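Local coordinates for protein probable mannosyltransferase KTR4 (Saccharomyces cerevisiae, PDB 5A07) that belongs to a family of fungal glycosyltransferases with the GT-A fold and binds guanosine-5'-diphosphate together with a manganese (II) ion, at residues S109-S114 against L231-N236; E117-S122 against D148-G153; S121-L126 against S156-D161. All blocks are in the same frame, centred on the assembly; numbering follows the deposited sequence.

Overall arrangement
The three contacts form one connected patch that runs outward from the nucleotide site, and helix 116-131 ties them together. Interaction 1 joins the end of strand 105-110 to the loop after strand 227-230. Interactions 2 and 3 both start from helix 116-131, share S121 and S122, and lie nested along the chain within the loop closed by interaction 1. The centres of interactions 1 and 2, and of 2 and 3, are about 9 Å apart, those of 1 and 3 about 13 Å. S122 makes the bridge, its OG probably hydrogen-bonding E232 O at 2.7 Å. The helix layer is thus joined directly to the loop that carries a manganese ligand.

Interaction 1 (S109-S114 against L231-N236); sequences SLVRNS and LEPNVN. With MN (manganese (II) ion), chain G; GDP (guanosine-5'-diphosphate), chain F.
V111 and P233 meet at the tight part of this buried contact, where CG1 of V111 lies 3.7 Å from CG of P233 and the two side chains slide past each other in opposite directions. V111 holds this methyl anti to its own carbonyl carbon (chi1 -75°), which brings it to the proline ring. A second touch lies nearer the strand: S109 OG lies 3.4 Å from L231 O, at most a weak hydrogen bond, since its proton has another acceptor within reach, while the side chain of L231 packs against the same hydroxyl.

Elsewhere the segments are held less directly, through water, nucleotide and metal. One water accepts a hydrogen bond from L110 N and gives one to L231 O at 2.8 Å, and it also meets O3' of the guanosine-5'-diphosphate. The two ribose hydroxyls both bond to L110 O, the shorter from O3' at 2.7 Å, and CD of P233 lies 3.4 Å from that O3' atom. R112 bends at chi3 (-74°) to lay one face of its guanidinium against the five-membered part of the guanine, with NH1 3.3 Å from N7; D115 holds its NE in a salt bridge. At the diphosphate, E232 sends OE1 to the manganese ion at 2.2 Å, and R230 holds the other carboxylate oxygen in a salt bridge. Two waters, two phosphate oxygens and H381 complete the metal shell, one of these waters also giving a hydrogen bond to P233 O.

Few atoms of the two segments touch directly, and the remaining links run through ligand and water. This is the nucleotide and metal site of a GT-A fold, at the C-terminal end of a parallel strand, with the sequence E232-P233-N234 apparently standing where many relatives carry the metal-binding DXD motif.

Interaction 2 (E117-S122 against D148-G153); sequences EDIISS and DEFKDG
Helices 116-131 and 148-156 come nearest, within these segments, at I120 and G153, whose CA atoms are 8.2 Å apart. At this point the backbone of one helix meets a side chain of the other. G153 has no side chain, and CD1 of I120 reaches its carbonyl, 3.9 Å from the O atom. The reach comes from the torsions of I120: CG1 stands anti to the carbonyl carbon, and chi2 of 173° extends the branch to its full length across the gap. The contact is van der Waals in nature; the G153 carbonyl oxygen also accepts a hydrogen bond from S156 OG.

The second touch is longer and belongs to the interior. F150 swings its ring anti to the backbone N (chi1 -171°) and brings CZ to within 4.2 Å of CG2 of I119, which is the branch of that isoleucine that reaches the ring. The rest of the I119 side chain leads away from helix 148-156. Around the ring the packing continues with V111, F166 of strand 164-168 and F146, whose ring meets that of F150 with the planes about 30° apart. I154 touches both I119 and I120, adding a further side chain to the seam between the helices.

Only 105 Å² is buried here, counting both sides, so the two segments touch lightly, at I120 near the partly exposed outer side and at I119 and F150 within the buried interior. Each helix follows a parallel strand, 105-110 and 138-142 respectively, and these strands are direct neighbours in the sheet. Two such helices packed side by side over successive beta-alpha units are what the Rossmann-like, nucleotide-binding half of a GT-A glycosyltransferase contains.

Interaction 3 (S121-L126 against S156-D161); sequences SSIQQL and SILPKD
This is a largely apolar helix-to-loop contact, in which I123 and Q124 of helix 116-131 pack against I157 and L158, on the way from helix 148-156 to strand 164-168. Its centre of grip is a single methyl. CG2 of I123 touches CD2 of L158 at 3.8 Å and CD1 of I157 at 4.0 Å, and in both pairs the side chains cross at about a right angle. The methyl is placed by the rotation of I123, which sets CG2 anti to the backbone N and CG1 anti to the carbonyl carbon (chi1 -69°).

I157 offers two parts of itself to the helix. Its CG1 branch sits between the backbone N and the carbonyl carbon (chi1 55°) and carries CD1 to I123, whereas CB and CG2 are met by the amide end of Q124. NE2 of that glutamine lies 4.0 Å from I157 CB, and its chain, extended beyond CG, runs across the isoleucine rather than alongside it. Here the amide nitrogen rests on hydrocarbon in a van der Waals contact, at an exposed margin, since Q124 is exposed and I157 only partly covered. Towards the interior the setting is different, for I123 and L158 are both buried. Together the two segments bury 169 Å².

Beneath the contact runs strand 138-142: Y138 touches both I123 and L158, and F140 also packs on I123. L231, in the loop after strand 227-230, lies against I123 as well, while I120, one turn back along helix 116-131, touches I157, and E127, further on, meets L158. The loop thus continues the flank that helix 148-156 forms beside helix 116-131, above strand 138-142, just before the chain re-enters the parallel sheet as strand 164-168.

Interaction 1 (S109-S114 against L231-N236)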
loop_
_atom_site.group_PDB
_atom_site.type_symbol
_atom_site.label_atom_id
_atom_site.label_comp_id
_atom_site.label_asym_id
_atom_site.label_seq_id
_atom_site.Cartn_x
_atom_site.Cartn_y
_atom_site.Cartn_z
ATOM N N SER B 109 -12.891 -5.351 0.396
ATOM C CA SER B 109 -13.243 -3.959 0.286
ATOM C C SER B 109 -13.938 -3.496 1.577
ATOM O O SER B 109 -14.962 -4.071 1.979
ATOM C CB SER B 109 -14.229 -3.666 -0.861
ATOM O OG SER B 109 -13.909 -4.268 -2.106
ATOM N N LEU B 110 -13.427 -2.407 2.111
ATOM C CA LEU B 110 -14.068 -1.656 3.151
ATOM C C LEU B 110 -14.801 -0.574 2.466
ATOM O O LEU B 110 -14.175 0.293 1.849
ATOM C CB LEU B 110 -13.005 -1.041 4.057
ATOM C CG LEU B 110 -13.498 -0.123 5.150
ATOM C CD1 LEU B 110 -14.181 -0.937 6.259
ATOM C CD2 LEU B 110 -12.397 0.753 5.761
ATOM N N VAL B 111 -16.152 -0.598 2.558
ATOM C CA VAL B 111 -16.962 0.359 1.848
ATOM C C VAL B 111 -18.244 0.691 2.608
ATOM O O VAL B 111 -18.643 -0.073 3.485
ATOM C CB VAL B 111 -17.424 -0.172 0.471
ATOM C CG1 VAL B 111 -16.262 -0.133 -0.522
ATOM C CG2 VAL B 111 -17.879 -1.593 0.525
ATOM N N ARG B 112 -18.827 1.829 2.228
ATOM C CA ARG B 112 -20.072 2.288 2.773
ATOM C C ARG B 112 -21.199 1.832 1.864
ATOM O O ARG B 112 -20.993 1.483 0.706
ATOM C CB ARG B 112 -20.065 3.794 2.870
ATOM C CG ARG B 112 -19.125 4.368 3.914
ATOM C CD ARG B 112 -18.843 5.854 3.695
ATOM N NE ARG B 112 -17.929 5.834 2.538
ATOM C CZ ARG B 112 -16.867 6.605 2.348
ATOM N NH1 ARG B 112 -16.560 7.534 3.228
ATOM N NH2 ARG B 112 -16.099 6.413 1.271
ATOM N N ASN B 113 -22.431 1.788 2.400
ATOM C CA ASN B 113 -23.606 1.517 1.552
ATOM C C ASN B 113 -23.688 2.429 0.345
ATOM O O ASN B 113 -24.045 2.008 -0.790
ATOM C CB ASN B 113 -24.923 1.540 2.397
ATOM C CG ASN B 113 -25.043 0.269 3.270
ATOM O OD1 ASN B 113 -25.099 -0.851 2.771
ATOM N ND2 ASN B 113 -25.020 0.455 4.573
ATOM N N SER B 114 -23.318 3.677 0.577
ATOM C CA SER B 114 -23.361 4.691 -0.435
ATOM C C SER B 114 -22.286 4.487 -1.504
ATOM O O SER B 114 -22.353 5.176 -2.494
ATOM C CB SER B 114 -23.191 6.098 0.177
ATOM O OG SER B 114 -21.966 6.202 0.791
ATOM N N LEU B 231 -9.310 -3.754 -2.526
ATOM C CA LEU B 231 -9.998 -3.077 -3.606
ATOM C C LEU B 231 -10.769 -1.878 -3.056
ATOM O O LEU B 231 -11.448 -1.978 -2.024
ATOM C CB LEU B 231 -10.992 -4.038 -4.232
ATOM C CG LEU B 231 -11.659 -3.518 -5.479
ATOM C CD1 LEU B 231 -10.677 -3.363 -6.637
ATOM C CD2 LEU B 231 -12.741 -4.515 -5.852
ATOM N N GLU B 232 -10.621 -0.718 -3.693
ATOM C CA GLU B 232 -11.345 0.484 -3.287
ATOM C C GLU B 232 -12.313 0.908 -4.398
ATOM O O GLU B 232 -12.185 0.473 -5.546
ATOM C CB GLU B 232 -10.404 1.659 -3.036
ATOM C CG GLU B 232 -9.547 1.456 -1.811
ATOM C CD GLU B 232 -9.067 2.727 -1.135
ATOM O OE1 GLU B 232 -9.202 3.849 -1.689
ATOM O OE2 GLU B 232 -8.345 2.553 -0.133
ATOM N N PRO B 233 -13.306 1.692 -4.027
ATOM C CA PRO B 233 -14.236 2.159 -5.049
ATOM C C PRO B 233 -13.561 3.028 -6.112
ATOM O O PRO B 233 -12.595 3.729 -5.818
ATOM C CB PRO B 233 -15.237 3.018 -4.258
ATOM C CG PRO B 233 -15.142 2.513 -2.888
ATOM C CD PRO B 233 -13.694 2.161 -2.710
ATOM N N ASN B 234 -14.126 3.007 -7.315
ATOM C CA ASN B 234 -13.725 3.971 -8.349
ATOM C C ASN B 234 -12.260 3.821 -8.868
ATOM O O ASN B 234 -11.618 4.796 -9.162
ATOM C CB ASN B 234 -13.932 5.400 -7.845
ATOM C CG ASN B 234 -14.086 6.379 -8.986
ATOM O OD1 ASN B 234 -14.429 5.996 -10.107
ATOM N ND2 ASN B 234 -13.775 7.642 -8.729
ATOM N N VAL B 235 -11.783 2.593 -8.984
ATOM C CA VAL B 235 -10.461 2.361 -9.537
ATOM C C VAL B 235 -10.614 1.649 -10.824
ATOM O O VAL B 235 -11.702 1.129 -11.169
ATOM C CB VAL B 235 -9.553 1.572 -8.557
ATOM C CG1 VAL B 235 -9.495 2.285 -7.262
ATOM C CG2 VAL B 235 -10.051 0.142 -8.338
ATOM N N ASN B 236 -9.515 1.586 -11.547
ATOM C CA ASN B 236 -9.477 1.005 -12.878
ATOM C C ASN B 236 -8.357 0.024 -13.016
ATOM O O ASN B 236 -7.288 0.237 -12.437
ATOM C CB ASN B 236 -9.270 2.124 -13.934
ATOM C CG ASN B 236 -10.401 3.154 -13.897
ATOM O OD1 ASN B 236 -11.501 2.889 -14.369
ATOM N ND2 ASN B 236 -10.175 4.233 -13.206
HETATM MN MN MN G . -9.926 5.804 -2.308
HETATM P PB GDP F . -8.674 7.928 0.037
HETATM O O1B GDP F . -9.123 9.232 -0.507
HETATM O O2B GDP F . -7.666 7.909 1.033
HETATM O O3B GDP F . -8.543 6.901 -1.023
HETATM O O3A GDP F . -9.938 7.570 0.990
HETATM P PA GDP F . -11.277 6.763 0.723
HETATM O O1A GDP F . -12.489 7.509 1.077
HETATM O O2A GDP F . -11.364 6.053 -0.565
HETATM O "O5'" GDP F . -11.156 5.670 1.856
HETATM C "C5'" GDP F . -10.375 4.468 1.864
HETATM C "C4'" GDP F . -11.218 3.205 1.858
HETATM O "O4'" GDP F . -11.957 3.176 3.085
HETATM C "C3'" GDP F . -12.223 3.112 0.722
HETATM O "O3'" GDP F . -12.429 1.714 0.403
HETATM C "C2'" GDP F . -13.479 3.749 1.336
HETATM O "O2'" GDP F . -14.674 3.233 0.765
HETATM C "C1'" GDP F . -13.353 3.279 2.743
HETATM N N9 GDP F . -13.926 4.208 3.746
HETATM C C8 GDP F . -13.552 5.478 4.048
HETATM N N7 GDP F . -14.328 5.946 5.108
HETATM C C5 GDP F . -15.171 4.928 5.462
HETATM C C6 GDP F . -16.214 4.766 6.493
HETATM O O6 GDP F . -16.384 5.788 7.233
HETATM N N1 GDP F . -16.874 3.601 6.537
HETATM C C2 GDP F . -16.628 2.570 5.644
HETATM N N2 GDP F . -17.326 1.444 5.740
HETATM N N3 GDP F . -15.674 2.673 4.668
HETATM C C4 GDP F . -14.911 3.779 4.590
HETATM O O HOH W 1 -11.170 -0.942 0.523
HETATM O O HOH W 2 -11.754 4.967 -3.605
HETATM O O HOH W 3 -10.756 7.894 -3.061
#

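Interaction 2 (E117-S122 against D148-G153)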
loop_
_atom_site.group_PDB
_atom_site.type_symbol
_atom_site.label_atom_id
_atom_site.label_comp_id
_atom_site.label_asym_id
_atom_site.label_seq_id
_atom_site.Cartn_x
_atom_site.Cartn_y
_atom_site.Cartn_z
ATOM N N GLU B 117 -22.308 1.976 -6.193
ATOM C CA GLU B 117 -22.053 2.085 -7.643
ATOM C C GLU B 117 -20.575 2.110 -8.012
ATOM O O GLU B 117 -20.167 1.483 -8.995
ATOM C CB GLU B 117 -22.720 3.342 -8.176
ATOM C CG GLU B 117 -24.183 3.291 -8.146
ATOM C CD GLU B 117 -24.776 4.617 -8.651
ATOM O OE1 GLU B 117 -24.648 5.664 -7.928
ATOM O OE2 GLU B 117 -25.334 4.558 -9.795
ATOM N N ASP B 118 -19.793 2.750 -7.186
ATOM C CA ASP B 118 -18.348 2.945 -7.419
ATOM C C ASP B 118 -17.593 1.674 -7.139
ATOM O O ASP B 118 -16.630 1.380 -7.800
ATOM C CB ASP B 118 -17.856 4.108 -6.545
ATOM C CG ASP B 118 -18.196 5.453 -7.155
ATOM O OD1 ASP B 118 -18.647 5.471 -8.336
ATOM O OD2 ASP B 118 -18.031 6.477 -6.493
ATOM N N ILE B 119 -18.024 0.920 -6.150
ATOM C CA ILE B 119 -17.399 -0.379 -5.917
ATOM C C ILE B 119 -17.774 -1.368 -6.943
ATOM O O ILE B 119 -16.923 -2.188 -7.366
ATOM C CB ILE B 119 -17.589 -0.912 -4.458
ATOM C CG1 ILE B 119 -16.500 -1.933 -4.136
ATOM C CG2 ILE B 119 -18.985 -1.519 -4.234
ATOM C CD1 ILE B 119 -15.069 -1.458 -4.094
ATOM N N ILE B 120 -19.004 -1.323 -7.449
ATOM C CA ILE B 120 -19.341 -2.165 -8.580
ATOM C C ILE B 120 -18.410 -1.966 -9.797
ATOM O O ILE B 120 -17.991 -2.927 -10.480
ATOM C CB ILE B 120 -20.841 -1.976 -8.953
ATOM C CG1 ILE B 120 -21.709 -2.770 -7.959
ATOM C CG2 ILE B 120 -21.092 -2.490 -10.390
ATOM C CD1 ILE B 120 -23.208 -2.497 -8.136
ATOM N N SER B 121 -18.156 -0.714 -10.086
ATOM C CA SER B 121 -17.280 -0.315 -11.211
ATOM C C SER B 121 -15.869 -0.984 -11.038
ATOM O O SER B 121 -15.344 -1.671 -11.958
ATOM C CB SER B 121 -17.168 1.207 -11.179
ATOM O OG SER B 121 -16.341 1.585 -12.226
ATOM N N SER B 122 -15.369 -0.913 -9.825
ATOM C CA SER B 122 -14.072 -1.536 -9.494
ATOM C C SER B 122 -14.123 -3.027 -9.635
ATOM O O SER B 122 -13.216 -3.619 -10.221
ATOM C CB SER B 122 -13.624 -1.156 -8.072
ATOM O OG SER B 122 -13.507 0.224 -7.884
ATOM N N ASP B 148 -29.729 -4.892 2.548
ATOM C CA ASP B 148 -30.075 -5.864 1.554
ATOM C C ASP B 148 -29.933 -5.370 0.117
ATOM O O ASP B 148 -29.606 -6.162 -0.747
ATOM C CB ASP B 148 -31.530 -6.349 1.697
ATOM C CG ASP B 148 -31.710 -7.283 2.908
ATOM O OD1 ASP B 148 -30.719 -7.668 3.540
ATOM O OD2 ASP B 148 -32.836 -7.633 3.217
ATOM N N GLU B 149 -30.250 -4.101 -0.146
ATOM C CA GLU B 149 -30.065 -3.571 -1.507
ATOM C C GLU B 149 -28.577 -3.468 -1.941
ATOM O O GLU B 149 -28.239 -3.761 -3.079
ATOM C CB GLU B 149 -30.710 -2.184 -1.635
ATOM C CG GLU B 149 -32.248 -2.333 -1.641
ATOM C CD GLU B 149 -32.981 -1.061 -2.004
ATOM O OE1 GLU B 149 -32.487 0.012 -1.658
ATOM O OE2 GLU B 149 -34.010 -1.193 -2.730
ATOM N N PHE B 150 -27.717 -3.162 -1.002
ATOM C CA PHE B 150 -26.245 -3.304 -1.243
ATOM C C PHE B 150 -25.857 -4.701 -1.641
ATOM O O PHE B 150 -25.292 -4.936 -2.736
ATOM C CB PHE B 150 -25.461 -2.804 -0.056
ATOM C CG PHE B 150 -23.992 -2.721 -0.323
ATOM C CD1 PHE B 150 -23.228 -3.838 -0.254
ATOM C CD2 PHE B 150 -23.421 -1.532 -0.694
ATOM C CE1 PHE B 150 -21.885 -3.807 -0.513
ATOM C CE2 PHE B 150 -22.064 -1.458 -0.933
ATOM C CZ PHE B 150 -21.298 -2.578 -0.849
ATOM N N LYS B 151 -26.195 -5.671 -0.806
ATOM C CA LYS B 151 -25.874 -7.029 -1.085
ATOM C C LYS B 151 -26.427 -7.521 -2.376
ATOM O O LYS B 151 -25.728 -8.207 -3.167
ATOM C CB LYS B 151 -26.341 -7.916 0.063
ATOM C CG LYS B 151 -25.748 -7.506 1.396
ATOM C CD LYS B 151 -26.172 -8.507 2.480
ATOM C CE LYS B 151 -25.938 -7.907 3.842
ATOM N NZ LYS B 151 -26.425 -8.932 4.863
ATOM N N ASP B 152 -27.703 -7.222 -2.622
ATOM C CA ASP B 152 -28.330 -7.664 -3.871
ATOM C C ASP B 152 -27.643 -7.005 -5.092
ATOM O O ASP B 152 -27.506 -7.656 -6.175
ATOM C CB ASP B 152 -29.832 -7.259 -3.887
ATOM C CG ASP B 152 -30.702 -8.157 -2.944
ATOM O OD1 ASP B 152 -30.290 -9.301 -2.678
ATOM O OD2 ASP B 152 -31.777 -7.689 -2.557
ATOM N N GLY B 153 -27.273 -5.748 -4.932
ATOM C CA GLY B 153 -26.617 -5.016 -6.019
ATOM C C GLY B 153 -25.286 -5.694 -6.383
ATOM O O GLY B 153 -24.968 -5.943 -7.543
#

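Interaction 3 (S121-L126 against S156-D161)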
loop_
_atom_site.group_PDB
_atom_site.type_symbol
_atom_site.label_atom_id
_atom_site.label_comp_id
_atom_site.label_asym_id
_atom_site.label_seq_id
_atom_site.Cartn_x
_atom_site.Cartn_y
_atom_site.Cartn_z
ATOM N N SER B 121 -18.156 -0.714 -10.086
ATOM C CA SER B 121 -17.280 -0.315 -11.211
ATOM C C SER B 121 -15.869 -0.984 -11.038
ATOM O O SER B 121 -15.344 -1.671 -11.958
ATOM C CB SER B 121 -17.168 1.207 -11.179
ATOM O OG SER B 121 -16.341 1.585 -12.226
ATOM N N SER B 122 -15.369 -0.913 -9.825
ATOM C CA SER B 122 -14.072 -1.536 -9.494
ATOM C C SER B 122 -14.123 -3.027 -9.635
ATOM O O SER B 122 -13.216 -3.619 -10.221
ATOM C CB SER B 122 -13.624 -1.156 -8.072
ATOM O OG SER B 122 -13.507 0.224 -7.884
ATOM N N ILE B 123 -15.167 -3.651 -9.131
ATOM C CA ILE B 123 -15.313 -5.090 -9.187
ATOM C C ILE B 123 -15.395 -5.581 -10.615
ATOM O O ILE B 123 -14.771 -6.544 -10.991
ATOM C CB ILE B 123 -16.518 -5.505 -8.376
ATOM C CG1 ILE B 123 -16.265 -5.290 -6.879
ATOM C CG2 ILE B 123 -16.829 -6.909 -8.648
ATOM C CD1 ILE B 123 -17.564 -5.267 -6.062
ATOM N N GLN B 124 -16.139 -4.866 -11.452
ATOM C CA GLN B 124 -16.297 -5.295 -12.844
ATOM C C GLN B 124 -14.951 -5.278 -13.601
ATOM O O GLN B 124 -14.630 -6.177 -14.389
ATOM C CB GLN B 124 -17.319 -4.382 -13.559
ATOM C CG GLN B 124 -18.742 -4.720 -13.094
ATOM C CD GLN B 124 -19.789 -3.823 -13.710
ATOM O OE1 GLN B 124 -19.510 -2.669 -13.896
ATOM N NE2 GLN B 124 -21.002 -4.316 -13.883
ATOM N N GLN B 125 -14.193 -4.270 -13.373
ATOM C CA GLN B 125 -12.862 -4.226 -13.931
ATOM C C GLN B 125 -11.902 -5.275 -13.397
ATOM O O GLN B 125 -11.094 -5.867 -14.182
ATOM C CB GLN B 125 -12.317 -2.823 -13.729
ATOM C CG GLN B 125 -13.118 -1.927 -14.669
ATOM C CD GLN B 125 -12.596 -0.595 -14.594
ATOM O OE1 GLN B 125 -13.130 0.194 -13.826
ATOM N NE2 GLN B 125 -11.450 -0.396 -15.142
ATOM N N LEU B 126 -11.966 -5.550 -12.100
ATOM C CA LEU B 126 -11.080 -6.587 -11.519
ATOM C C LEU B 126 -11.516 -7.947 -12.059
ATOM O O LEU B 126 -10.666 -8.824 -12.329
ATOM C CB LEU B 126 -11.161 -6.595 -9.986
ATOM C CG LEU B 126 -10.385 -7.690 -9.281
ATOM C CD1 LEU B 126 -8.948 -7.501 -9.574
ATOM C CD2 LEU B 126 -10.693 -7.589 -7.778
ATOM N N SER B 156 -25.901 -9.024 -8.062
ATOM C CA SER B 156 -26.466 -8.956 -9.423
ATOM C C SER B 156 -25.362 -8.792 -10.483
ATOM O O SER B 156 -25.600 -9.091 -11.667
ATOM C CB SER B 156 -27.491 -7.798 -9.489
ATOM O OG SER B 156 -26.836 -6.555 -9.523
ATOM N N ILE B 157 -24.159 -8.285 -10.086
ATOM C CA ILE B 157 -23.145 -7.990 -11.095
ATOM C C ILE B 157 -22.016 -9.005 -11.142
ATOM O O ILE B 157 -21.087 -8.847 -11.908
ATOM C CB ILE B 157 -22.681 -6.509 -11.007
ATOM C CG1 ILE B 157 -22.191 -6.143 -9.600
ATOM C CG2 ILE B 157 -23.835 -5.615 -11.360
ATOM C CD1 ILE B 157 -20.755 -6.489 -9.393
ATOM N N LEU B 158 -22.109 -10.068 -10.340
ATOM C CA LEU B 158 -21.119 -11.117 -10.281
ATOM C C LEU B 158 -21.686 -12.411 -10.759
ATOM O O LEU B 158 -22.872 -12.609 -10.649
ATOM C CB LEU B 158 -20.649 -11.296 -8.830
ATOM C CG LEU B 158 -19.621 -10.254 -8.322
ATOM C CD1 LEU B 158 -19.432 -10.381 -6.805
ATOM C CD2 LEU B 158 -18.290 -10.390 -9.038
ATOM N N PRO B 159 -20.847 -13.338 -11.217
ATOM C CA PRO B 159 -21.404 -14.645 -11.538
ATOM C C PRO B 159 -22.056 -15.299 -10.351
ATOM O O PRO B 159 -21.728 -15.032 -9.164
ATOM C CB PRO B 159 -20.207 -15.458 -11.959
ATOM C CG PRO B 159 -19.230 -14.444 -12.414
ATOM C CD PRO B 159 -19.428 -13.239 -11.548
ATOM N N LYS B 160 -23.012 -16.174 -10.653
ATOM C CA LYS B 160 -23.787 -16.821 -9.587
ATOM C C LYS B 160 -22.896 -17.659 -8.649
ATOM O O LYS B 160 -23.160 -17.790 -7.469
ATOM C CB LYS B 160 -24.900 -17.642 -10.283
ATOM C CG LYS B 160 -25.317 -18.963 -9.700
ATOM C CD LYS B 160 -26.046 -19.801 -10.768
ATOM C CE LYS B 160 -26.382 -21.158 -10.201
ATOM N NZ LYS B 160 -27.417 -20.940 -9.164
ATOM N N ASP B 161 -21.835 -18.237 -9.160
ATOM C CA ASP B 161 -20.967 -19.062 -8.273
ATOM C C ASP B 161 -19.916 -18.252 -7.445
ATOM O O ASP B 161 -19.157 -18.823 -6.698
ATOM C CB ASP B 161 -20.214 -20.138 -9.108
ATOM C CG ASP B 161 -19.432 -19.544 -10.313
ATOM O OD1 ASP B 161 -19.788 -18.434 -10.790
ATOM O OD2 ASP B 161 -18.481 -20.193 -10.808
#